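Local coordinates for ARF GTPase-activating protein GIT1 (Rattus norvegicus, PDB 6IUH) that probably acts as an ARF GTPase-activating protein that interacts with G protein-coupled receptor kinases, its C-terminal helical bundle probably serving as a docking domain for paxillin, at residues A[48-53]-A[82-87]; A[62-65]-A[69-72]. All coordinates share one frame; numbering follows the deposited sequence.

Both contacts belong to the C-terminal helical bundle and share helix 67-87, but they use different ends of it. Interaction 1 sets residues 48-53 of helix 42-57 against residues 82-87, close to the C-terminal end of helix 67-87, and its centre lies about 6 Å from the centre of the chain. Interaction 2, centred about 17 Å from that point, folds the loop residues 62-65 onto residues 69-72, in the first turns of the same helix. Its two segments fall in sequence between those of interaction 1. The contact centres are 20 Å apart and the nearest atoms about 8 Å. One contact therefore packs neighbouring helices, whereas the other fastens the loop that joins them.

Interaction 1: A[48-53]-A[82-87]; sequences KIHLAV and RLQSEC
Gln-84 lays its terminal amide over one face of the His-50 ring, with NE2 4.1 Å from His-50 CG and displaced toward the rim of the ring. The two planes are only 20° apart, so the amide lies nearly flat over the imidazole. On the other end of the amide, Gln-84 OE1 stands 4.2 Å from His-50 CD2. Both side chains leave their helices with CG opposite the backbone nitrogen (chi1 -170° for His-50, -162° for Gln-84), and the glutamine chain then runs on extended to carry its amide across the gap between the helices. The amide has a firmer polar partner in Glu-47, on helix 42-57 just before segment 48-53: Gln-84 NE2 hydrogen-bonds to Glu-47 OE2, which is consistent with the nitrogen lying at this end of the amide and helps to hold it over the ring.

Deeper in the bundle, Ile-49 and Leu-83 cross at about a right angle. The methyl CD2 of Leu-83 lies 3.8 Å from Ile-49 CD1, and it also approaches the CG2 branch at 4.1 Å. Leu-83 further touches Val-108 and Cys-111 of helix 101-128, while Ile-49 leans on Asn-26 and Leu-30 of helix 13-35. This pair thus sits where all four helices of the bundle converge, between the antiparallel neighbours 42-57 and 67-87. Across the two segments, buried aliphatic contact gives way outward to a partly exposed layer of flat polar groups, which implies cohesion by van der Waals packing, while Gln-84 makes a directional bond outside the two segments, to Glu-47.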
loop_
_atom_site.group_PDB
_atom_site.type_symbol
_atom_site.label_atom_id
_atom_site.label_comp_id
_atom_site.label_asym_id
_atom_site.label_seq_id
_atom_site.Cartn_x
_atom_site.Cartn_y
_atom_site.Cartn_z
ATOM N N LYS A 48 3.902 -3.908 -9.408
ATOM C CA LYS A 48 4.751 -2.744 -9.189
ATOM C C LYS A 48 4.676 -2.311 -7.728
ATOM O O LYS A 48 5.667 -1.871 -7.143
ATOM C CB LYS A 48 4.343 -1.598 -10.117
ATOM C CG LYS A 48 4.544 -1.912 -11.593
ATOM C CD LYS A 48 3.931 -0.849 -12.491
ATOM C CE LYS A 48 4.646 0.483 -12.349
ATOM N NZ LYS A 48 4.093 1.506 -13.281
ATOM N N ILE A 49 3.492 -2.446 -7.140
ATOM C CA ILE A 49 3.309 -2.158 -5.721
ATOM C C ILE A 49 4.060 -3.174 -4.864
ATOM O O ILE A 49 4.797 -2.801 -3.949
ATOM C CB ILE A 49 1.819 -2.157 -5.335
ATOM C CG1 ILE A 49 1.102 -0.983 -6.000
ATOM C CG2 ILE A 49 1.648 -2.090 -3.823
ATOM C CD1 ILE A 49 -0.385 -0.969 -5.767
ATOM N N HIS A 50 3.880 -4.455 -5.171
ATOM C CA HIS A 50 4.535 -5.522 -4.419
ATOM C C HIS A 50 6.053 -5.362 -4.444
ATOM O O HIS A 50 6.731 -5.613 -3.448
ATOM C CB HIS A 50 4.144 -6.896 -4.970
ATOM C CG HIS A 50 4.578 -8.036 -4.104
ATOM N ND1 HIS A 50 5.797 -8.663 -4.255
ATOM C CD2 HIS A 50 3.958 -8.661 -3.075
ATOM C CE1 HIS A 50 5.906 -9.628 -3.357
ATOM N NE2 HIS A 50 4.805 -9.645 -2.628
ATOM N N LEU A 51 6.578 -4.940 -5.592
ATOM C CA LEU A 51 8.006 -4.684 -5.736
ATOM C C LEU A 51 8.438 -3.502 -4.879
ATOM O O LEU A 51 9.468 -3.551 -4.206
ATOM C CB LEU A 51 8.360 -4.424 -7.201
ATOM C CG LEU A 51 9.798 -3.979 -7.480
ATOM C CD1 LEU A 51 10.786 -5.054 -7.049
ATOM C CD2 LEU A 51 9.981 -3.635 -8.951
ATOM N N ALA A 52 7.642 -2.438 -4.910
ATOM C CA ALA A 52 7.937 -1.242 -4.132
ATOM C C ALA A 52 7.905 -1.553 -2.640
ATOM O O ALA A 52 8.670 -0.983 -1.861
ATOM C CB ALA A 52 6.952 -0.131 -4.466
ATOM N N VAL A 53 7.013 -2.460 -2.254
ATOM C CA VAL A 53 6.876 -2.865 -0.861
ATOM C C VAL A 53 8.091 -3.676 -0.416
ATOM O O VAL A 53 8.605 -3.484 0.689
ATOM C CB VAL A 53 5.578 -3.678 -0.642
ATOM C CG1 VAL A 53 5.640 -4.474 0.650
ATOM C CG2 VAL A 53 4.367 -2.751 -0.643
ATOM N N ARG A 82 -2.021 -9.913 0.145
ATOM C CA ARG A 82 -3.472 -9.943 0.001
ATOM C C ARG A 82 -3.916 -9.253 -1.291
ATOM O O ARG A 82 -4.813 -9.737 -1.988
ATOM C CB ARG A 82 -4.131 -9.285 1.215
ATOM C CG ARG A 82 -5.647 -9.342 1.229
ATOM C CD ARG A 82 -6.212 -8.432 2.311
ATOM N NE ARG A 82 -7.626 -8.140 2.093
ATOM C CZ ARG A 82 -8.273 -7.124 2.656
ATOM N NH1 ARG A 82 -7.630 -6.296 3.469
ATOM N NH2 ARG A 82 -9.560 -6.931 2.401
ATOM N N LEU A 83 -3.289 -8.122 -1.604
ATOM C CA LEU A 83 -3.570 -7.400 -2.842
ATOM C C LEU A 83 -3.257 -8.252 -4.064
ATOM O O LEU A 83 -4.058 -8.345 -4.996
ATOM C CB LEU A 83 -2.768 -6.099 -2.902
ATOM C CG LEU A 83 -2.908 -5.278 -4.186
ATOM C CD1 LEU A 83 -4.333 -4.783 -4.342
ATOM C CD2 LEU A 83 -1.931 -4.110 -4.191
ATOM N N GLN A 84 -2.078 -8.862 -4.056
ATOM C CA GLN A 84 -1.644 -9.724 -5.147
ATOM C C GLN A 84 -2.646 -10.851 -5.367
ATOM O O GLN A 84 -2.942 -11.219 -6.506
ATOM C CB GLN A 84 -0.254 -10.289 -4.851
ATOM C CG GLN A 84 0.477 -10.842 -6.058
ATOM C CD GLN A 84 1.882 -11.297 -5.714
ATOM O OE1 GLN A 84 2.093 -11.991 -4.720
ATOM N NE2 GLN A 84 2.851 -10.895 -6.527
ATOM N N SER A 85 -3.166 -11.392 -4.269
ATOM C CA SER A 85 -4.159 -12.459 -4.332
ATOM C C SER A 85 -5.442 -11.985 -4.999
ATOM O O SER A 85 -6.040 -12.699 -5.802
ATOM C CB SER A 85 -4.471 -12.987 -2.930
ATOM O OG SER A 85 -3.330 -13.586 -2.341
ATOM N N GLU A 86 -5.862 -10.775 -4.657
ATOM C CA GLU A 86 -7.109 -10.227 -5.169
ATOM C C GLU A 86 -7.032 -9.892 -6.655
ATOM O O GLU A 86 -7.978 -10.134 -7.400
ATOM C CB GLU A 86 -7.498 -8.982 -4.369
ATOM C CG GLU A 86 -7.976 -9.291 -2.962
ATOM C CD GLU A 86 -9.334 -9.969 -2.950
ATOM O OE1 GLU A 86 -10.096 -9.790 -3.924
ATOM O OE2 GLU A 86 -9.639 -10.680 -1.970
ATOM N N CYS A 87 -5.902 -9.345 -7.087
ATOM C CA CYS A 87 -5.768 -8.885 -8.464
ATOM C C CYS A 87 -5.693 -10.018 -9.488
ATOM O O CYS A 87 -5.930 -9.795 -10.676
ATOM C CB CYS A 87 -4.541 -7.987 -8.599
ATOM S SG CYS A 87 -4.740 -6.386 -7.802
#

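Interaction 2: A[62-65]-A[69-72]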
loop_
_atom_site.group_PDB
_atom_site.type_symbol
_atom_site.label_atom_id
_atom_site.label_comp_id
_atom_site.label_asym_id
_atom_site.label_seq_id
_atom_site.Cartn_x
_atom_site.Cartn_y
_atom_site.Cartn_z
ATOM N N LYS A 62 16.494 -7.666 8.913
ATOM C CA LYS A 62 15.771 -8.916 8.714
ATOM C C LYS A 62 14.954 -9.249 9.956
ATOM O O LYS A 62 13.828 -9.734 9.859
ATOM C CB LYS A 62 16.745 -10.050 8.379
ATOM C CG LYS A 62 17.286 -9.992 6.956
ATOM C CD LYS A 62 18.748 -10.411 6.886
ATOM C CE LYS A 62 18.969 -11.799 7.469
ATOM N NZ LYS A 62 20.403 -12.202 7.400
ATOM N N ARG A 63 15.526 -8.970 11.122
ATOM C CA ARG A 63 14.811 -9.120 12.382
ATOM C C ARG A 63 14.850 -7.811 13.162
ATOM O O ARG A 63 15.759 -7.589 13.957
ATOM C CB ARG A 63 15.408 -10.258 13.207
ATOM C CG ARG A 63 15.419 -11.586 12.474
ATOM C CD ARG A 63 16.060 -12.679 13.308
ATOM N NE ARG A 63 17.426 -12.348 13.705
ATOM C CZ ARG A 63 18.499 -12.588 12.959
ATOM N NH1 ARG A 63 19.704 -12.254 13.401
ATOM N NH2 ARG A 63 18.368 -13.159 11.769
ATOM N N PRO A 64 13.866 -6.934 12.919
ATOM C CA PRO A 64 13.811 -5.617 13.561
ATOM C C PRO A 64 13.768 -5.714 15.079
ATOM O O PRO A 64 13.126 -6.615 15.621
ATOM C CB PRO A 64 12.509 -5.015 13.021
ATOM C CG PRO A 64 12.252 -5.740 11.747
ATOM C CD PRO A 64 12.750 -7.135 11.980
ATOM N N ALA A 65 14.450 -4.792 15.748
ATOM C CA ALA A 65 14.455 -4.746 17.203
ATOM C C ALA A 65 13.196 -4.061 17.723
ATOM O O ALA A 65 12.630 -4.466 18.737
ATOM C CB ALA A 65 15.692 -4.029 17.705
ATOM N N VAL A 69 8.158 -1.447 14.402
ATOM C CA VAL A 69 8.634 -1.824 13.074
ATOM C C VAL A 69 8.160 -3.234 12.716
ATOM O O VAL A 69 7.705 -3.474 11.597
ATOM C CB VAL A 69 10.171 -1.754 12.968
ATOM C CG1 VAL A 69 10.633 -2.211 11.588
ATOM C CG2 VAL A 69 10.655 -0.342 13.240
ATOM N N ARG A 70 8.260 -4.158 13.668
ATOM C CA ARG A 70 7.771 -5.521 13.467
ATOM C C ARG A 70 6.293 -5.529 13.087
ATOM O O ARG A 70 5.886 -6.217 12.149
ATOM C CB ARG A 70 7.979 -6.366 14.727
ATOM C CG ARG A 70 9.431 -6.552 15.136
ATOM C CD ARG A 70 9.533 -7.365 16.418
ATOM N NE ARG A 70 10.917 -7.528 16.857
ATOM C CZ ARG A 70 11.280 -8.163 17.968
ATOM N NH1 ARG A 70 10.361 -8.698 18.759
ATOM N NH2 ARG A 70 12.564 -8.265 18.286
ATOM N N SER A 71 5.500 -4.754 13.820
ATOM C CA SER A 71 4.060 -4.682 13.592
ATOM C C SER A 71 3.723 -4.060 12.243
ATOM O O SER A 71 2.888 -4.580 11.500
ATOM C CB SER A 71 3.379 -3.883 14.708
ATOM O OG SER A 71 1.983 -3.785 14.488
ATOM N N SER A 72 4.367 -2.942 11.931
ATOM C CA SER A 72 4.078 -2.231 10.691
ATOM C C SER A 72 4.551 -3.015 9.467
ATOM O O SER A 72 3.886 -3.013 8.427
ATOM C CB SER A 72 4.709 -0.840 10.713
ATOM O OG SER A 72 4.080 -0.023 11.690
#
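Arg-70 reaches back from helix 67-87 to grip the carbonyl oxygen of Pro-64 with two donors. The stronger bond runs from Arg-70 NE to Pro-64 O at 2.7 Å and is nearly straight, with an N-H...O angle of 165°. The acceptor lies in the guanidinium plane, although the donor is tilted 28° out of the carbonyl plane. A second, weak bond joins Arg-70 NH2 to the same Pro-64 O at 3.2 Å and is bent to 132°. An extended chain from CG to NE delivers the group, and Ala-65 O lies over one of its faces, 3.8 Å from Arg-70 NH2. Arg-70 NH1 also faces Glu-67 OE1 in a long, weak ion pair.

The setting is a four-helix bundle: residues 62-65 lie in the loop between the adjacent antiparallel helices 42-57 and 67-87 and fold against 69-72, in the opening turns of the latter.

Apolar contact comes from the proline ring. Pro-64 CB packs 3.7 Å from Val-69 CG1, the methyl placed opposite the backbone nitrogen, and Pro-64 CG lies 3.9 Å from that same Val-69 CG1. Val-69 is buried and also touches Ile-125 of helix 101-128, while the aliphatic part of Arg-70 brushes the proline, CG to Pro-64 CB, at 4.0 Å.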